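Local structure of sepf-like protein (Archaeoglobus fulgidus, 3ZIE) at residues B[29-32]-B[33-36]; B[49-52]-B[53-57]. The protein is an archaeal relative of SepF that probably takes part in cell division, by tethering the Z ring to the membrane. The protein carries 1 engineered substitution. All blocks are in the same frame, centred on the assembly; numbering follows the deposited sequence.

Interaction 1: residues B[29-32]-B[33-36]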
loop_
_atom_site.group_PDB
_atom_site.type_symbol
_atom_site.label_atom_id
_atom_site.label_comp_id
_atom_site.label_asym_id
_atom_site.label_seq_id
_atom_site.Cartn_x
_atom_site.Cartn_y
_atom_site.Cartn_z
ATOM N N ALA B 29 -1.511 6.714 2.339
ATOM C CA ALA B 29 -1.153 8.007 2.966
ATOM C C ALA B 29 -0.150 7.832 4.099
ATOM O O ALA B 29 -0.349 6.993 5.021
ATOM C CB ALA B 29 -2.437 8.695 3.458
ATOM N N ASP B 30 0.942 8.616 4.042
ATOM C CA ASP B 30 1.931 8.608 5.097
ATOM C C ASP B 30 1.490 9.640 6.105
ATOM O O ASP B 30 1.370 10.808 5.741
ATOM C CB ASP B 30 3.310 8.993 4.540
ATOM C CG ASP B 30 4.421 8.857 5.578
ATOM O OD1 ASP B 30 4.148 8.546 6.744
ATOM O OD2 ASP B 30 5.618 9.016 5.227
ATOM N N ILE B 31 1.202 9.209 7.338
ATOM C CA ILE B 31 0.802 10.161 8.395
ATOM C C ILE B 31 1.882 10.369 9.472
ATOM O O ILE B 31 1.578 10.978 10.529
ATOM C CB ILE B 31 -0.541 9.725 9.124
ATOM C CG1 ILE B 31 -0.357 8.309 9.718
ATOM C CG2 ILE B 31 -1.754 10.029 8.144
ATOM C CD1 ILE B 31 -1.463 7.700 10.538
ATOM N N ALA B 32 3.110 9.868 9.217
ATOM C CA ALA B 32 4.187 9.913 10.226
ATOM C C ALA B 32 4.357 11.290 10.813
ATOM O O ALA B 32 4.582 11.439 12.036
ATOM C CB ALA B 32 5.546 9.457 9.582
ATOM N N PHE B 33 4.261 12.294 9.939
ATOM C CA PHE B 33 4.612 13.655 10.302
ATOM C C PHE B 33 3.699 14.290 11.326
ATOM O O PHE B 33 4.106 15.256 12.027
ATOM C CB PHE B 33 4.701 14.577 9.071
ATOM C CG PHE B 33 5.348 15.916 9.378
ATOM C CD1 PHE B 33 6.723 15.988 9.707
ATOM C CD2 PHE B 33 4.575 17.113 9.399
ATOM C CE1 PHE B 33 7.340 17.243 10.024
ATOM C CE2 PHE B 33 5.177 18.360 9.686
ATOM C CZ PHE B 33 6.558 18.426 9.993
ATOM N N ILE B 34 2.448 13.813 11.350
ATOM C CA ILE B 34 1.426 14.420 12.182
ATOM C C ILE B 34 0.996 13.465 13.286
ATOM O O ILE B 34 0.005 13.741 13.970
ATOM C CB ILE B 34 0.173 14.854 11.350
ATOM C CG1 ILE B 34 -0.484 13.656 10.616
ATOM C CG2 ILE B 34 0.509 15.975 10.393
ATOM C CD1 ILE B 34 -1.909 13.917 9.982
ATOM N N LYS B 35 1.711 12.353 13.475
ATOM C CA LYS B 35 1.361 11.418 14.543
ATOM C C LYS B 35 1.456 12.070 15.934
ATOM O O LYS B 35 0.786 11.639 16.868
ATOM C CB LYS B 35 2.190 10.145 14.505
ATOM C CG LYS B 35 1.560 9.023 13.640
ATOM C CD LYS B 35 2.209 7.706 13.911
ATOM C CE LYS B 35 1.653 7.014 15.132
ATOM N NZ LYS B 35 0.740 5.881 14.761
ATOM N N HIS B 36 2.226 13.148 16.055
ATOM C CA HIS B 36 2.294 13.822 17.358
ATOM C C HIS B 36 1.678 15.189 17.345
ATOM O O HIS B 36 1.912 15.988 18.240
ATOM C CB HIS B 36 3.696 13.805 17.961
ATOM C CG HIS B 36 4.104 12.433 18.426
ATOM N ND1 HIS B 36 3.704 11.908 19.637
ATOM C CD2 HIS B 36 4.791 11.444 17.799
ATOM C CE1 HIS B 36 4.162 10.672 19.756
ATOM N NE2 HIS B 36 4.856 10.380 18.669
HETATM O O HOH W 1 3.496 12.265 7.102
HETATM O O HOH W 2 4.657 12.850 14.515
#

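Interaction 2: residues B[49-52]-B[53-57]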
loop_
_atom_site.group_PDB
_atom_site.type_symbol
_atom_site.label_atom_id
_atom_site.label_comp_id
_atom_site.label_asym_id
_atom_site.label_seq_id
_atom_site.Cartn_x
_atom_site.Cartn_y
_atom_site.Cartn_z
ATOM N N ARG B 49 -11.826 8.714 7.136
ATOM C CA ARG B 49 -12.850 7.740 7.475
ATOM C C ARG B 49 -14.240 8.080 6.908
ATOM O O ARG B 49 -14.983 7.183 6.430
ATOM C CB ARG B 49 -12.906 7.529 8.999
ATOM C CG ARG B 49 -11.630 6.784 9.494
ATOM C CD ARG B 49 -11.723 6.496 10.989
ATOM N NE ARG B 49 -10.419 6.245 11.597
ATOM C CZ ARG B 49 -9.697 5.135 11.428
ATOM N NH1 ARG B 49 -10.145 4.139 10.673
ATOM N NH2 ARG B 49 -8.526 5.017 12.037
ATOM N N GLN B 50 -14.611 9.341 6.965
ATOM C CA GLN B 50 -15.872 9.778 6.347
ATOM C C GLN B 50 -15.859 9.559 4.829
ATOM O O GLN B 50 -16.856 9.117 4.254
ATOM C CB GLN B 50 -16.151 11.252 6.664
ATOM C CG GLN B 50 -17.586 11.679 6.229
ATOM C CD GLN B 50 -18.692 10.816 6.862
ATOM O OE1 GLN B 50 -19.477 10.158 6.152
ATOM N NE2 GLN B 50 -18.724 10.773 8.184
ATOM N N LEU B 51 -14.737 9.894 4.188
ATOM C CA LEU B 51 -14.520 9.581 2.760
ATOM C C LEU B 51 -14.742 8.104 2.439
ATOM O O LEU B 51 -15.497 7.793 1.514
ATOM C CB LEU B 51 -13.114 10.041 2.283
ATOM C CG LEU B 51 -12.633 9.710 0.850
ATOM C CD1 LEU B 51 -13.517 10.423 -0.207
ATOM C CD2 LEU B 51 -11.196 10.206 0.741
ATOM N N ALA B 52 -14.086 7.206 3.163
ATOM C CA ALA B 52 -14.307 5.777 2.970
ATOM C C ALA B 52 -15.793 5.431 3.063
ATOM O O ALA B 52 -16.292 4.654 2.241
ATOM C CB ALA B 52 -13.509 4.915 3.940
ATOM N N GLU B 53 -16.500 6.000 4.041
ATOM C CA GLU B 53 -17.945 5.707 4.186
ATOM C C GLU B 53 -18.737 6.255 3.013
ATOM O O GLU B 53 -19.673 5.630 2.497
ATOM C CB GLU B 53 -18.478 6.255 5.523
ATOM C CG GLU B 53 -19.196 5.187 6.285
ATOM C CD GLU B 53 -19.564 5.624 7.689
ATOM O OE1 GLU B 53 -20.289 6.633 7.806
ATOM O OE2 GLU B 53 -19.115 4.953 8.675
ATOM N N ASP B 54 -18.365 7.444 2.587
ATOM C CA ASP B 54 -19.043 8.101 1.479
ATOM C C ASP B 54 -18.927 7.360 0.186
ATOM O O ASP B 54 -19.838 7.458 -0.619
ATOM C CB ASP B 54 -18.530 9.520 1.232
ATOM C CG ASP B 54 -18.936 10.478 2.344
ATOM O OD1 ASP B 54 -19.746 10.109 3.218
ATOM O OD2 ASP B 54 -18.403 11.576 2.352
ATOM N N VAL B 55 -17.836 6.638 -0.030
ATOM C CA VAL B 55 -17.643 5.943 -1.326
ATOM C C VAL B 55 -17.838 4.418 -1.208
ATOM O O VAL B 55 -17.641 3.681 -2.186
ATOM C CB VAL B 55 -16.289 6.327 -1.984
ATOM C CG1 VAL B 55 -16.136 7.843 -2.111
ATOM C CG2 VAL B 55 -15.116 5.736 -1.226
ATOM N N LYS B 56 -18.238 3.934 -0.021
ATOM C CA LYS B 56 -18.232 2.497 0.288
ATOM C C LYS B 56 -16.861 1.874 0.040
ATOM O O LYS B 56 -16.753 0.733 -0.472
ATOM C CB LYS B 56 -19.332 1.710 -0.455
ATOM C CG LYS B 56 -20.718 2.331 -0.194
ATOM C CD LYS B 56 -21.835 1.513 -0.850
ATOM C CE LYS B 56 -23.216 2.099 -0.487
ATOM N NZ LYS B 56 -24.377 1.112 -0.799
ATOM N N GLY B 57 -15.820 2.598 0.460
ATOM C CA GLY B 57 -14.447 2.162 0.233
ATOM C C GLY B 57 -13.971 1.630 1.576
ATOM O O GLY B 57 -14.788 1.448 2.489
#

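Interaction 1: residues B[29-32]-B[33-36]
Ile31 and Ala32 fold back onto Ile34 and Lys35 in the tight turn that follows strand 26-30, a local contact prepared by Asp30 at the strand's end. The backbone carbonyl of Asp30 accepts from a water whose oxygen lies 2.9 Å from Asp30 O; the same water accepts the Phe33 amide, so one molecule links the two backbones. The carboxylate closes an Asx turn: with CG anti to the backbone N (chi1 -174°), Asp30 OD1 curls forward to accept Ala32 N at 3.0 Å. This bond is nearly straight, yet the amide arrives from above the carboxylate plane. Glu7 brings a like charge close to Asp30 OD2, which may favour protonation of one of the pair.

Ile31 O takes the amide Ile34 N at 3.1 Å, the i to i+3 bond of a 3-10 turn, and the donor stands well above the carbonyl plane. Ile31 CB and Ile34 CG1 meet at 4.2 Å. Ile34 CG1 sits between its own N and carbonyl carbon (chi1 59°), a rotation that swings this branch over Ile31 O, 3.4 Å from it. Both isoleucines are buried, Ile31 on Val67 and Leu41, Ile34 on Val44.

Ala32 O repeats the pattern more loosely: Lys35 N gives it a weak bond of 3.3 Å, and a second water, its oxygen 2.9 Å from Ala32 O, donates to it while accepting weakly from His36 N. The Lys35 chain runs beside the turn, CG 3.7 Å from Ile31 O, and bends further out to carry NZ into a salt bridge with Glu64.

Interaction 2: residues B[49-52]-B[53-57]
Ala52 and Gly57 meet through the backbone at the end of helix 38-55, with Gly57 N 2.8 Å from Ala52 O in a nearly straight bond that lies in the carbonyl plane. Upstream, the backbone bonds keep the alpha-helical spacing of four: Glu53 N to Arg49 O, Asp54 N to Gln50 O at 2.8 Å, and Val55 N to Leu51 O at 3.0 Å. Ala52 O is shared, taking a weak second bond from Val55 N. Lys56 then turns to positive phi (54°), and its amide bonds weakly to Glu53 O; together with the Gly57 bond this makes a Schellman motif, which ends the helix and sends the chain into strand 58-62. A CB on Gly57 would be crowded by Val55 CG2.

Apolar packing falls on the buried side. Leu51 CD1 and Val55 CG1 touch at 4.1 Å, their side chains crossing at a slant, and both residues rest on Tyr22 of helix 14-22. With chi1 at -54°, Val55 CG1 points beside its own N, towards Leu51, while CG2 covers Leu51 O at 3.4 Å. With an alanine here CG1 and CG2 are gone, and Leu51 CD1 and Tyr22 would probably be left facing a gap.

Aliphatic carbons also lie against carbonyls on the outer side: Glu53 CB is 3.5 Å from Gln50 O, and Asp54 CB stands equally near Leu51 O.

Overall arrangement
Interactions 1 and 2 come in series along the chain, at the entry to helix 38-55 and at its exit. Interaction 1 turns the chain from strand 26-30 towards the helix; interaction 2 ends the helix and releases the chain into strand 58-62. Their centres are 20 Å apart, on opposite sides of the chain's centre, and their nearest atoms are about 8 Å apart, without touching. In the four-stranded mixed sheet, strands 26-30 and 58-62 run parallel with strand 66-70 between them, so the two local turns sit at either end of the helix in a beta-alpha-beta crossover. Both lie in the SepF family region, and neither touches the second chain of the assembly.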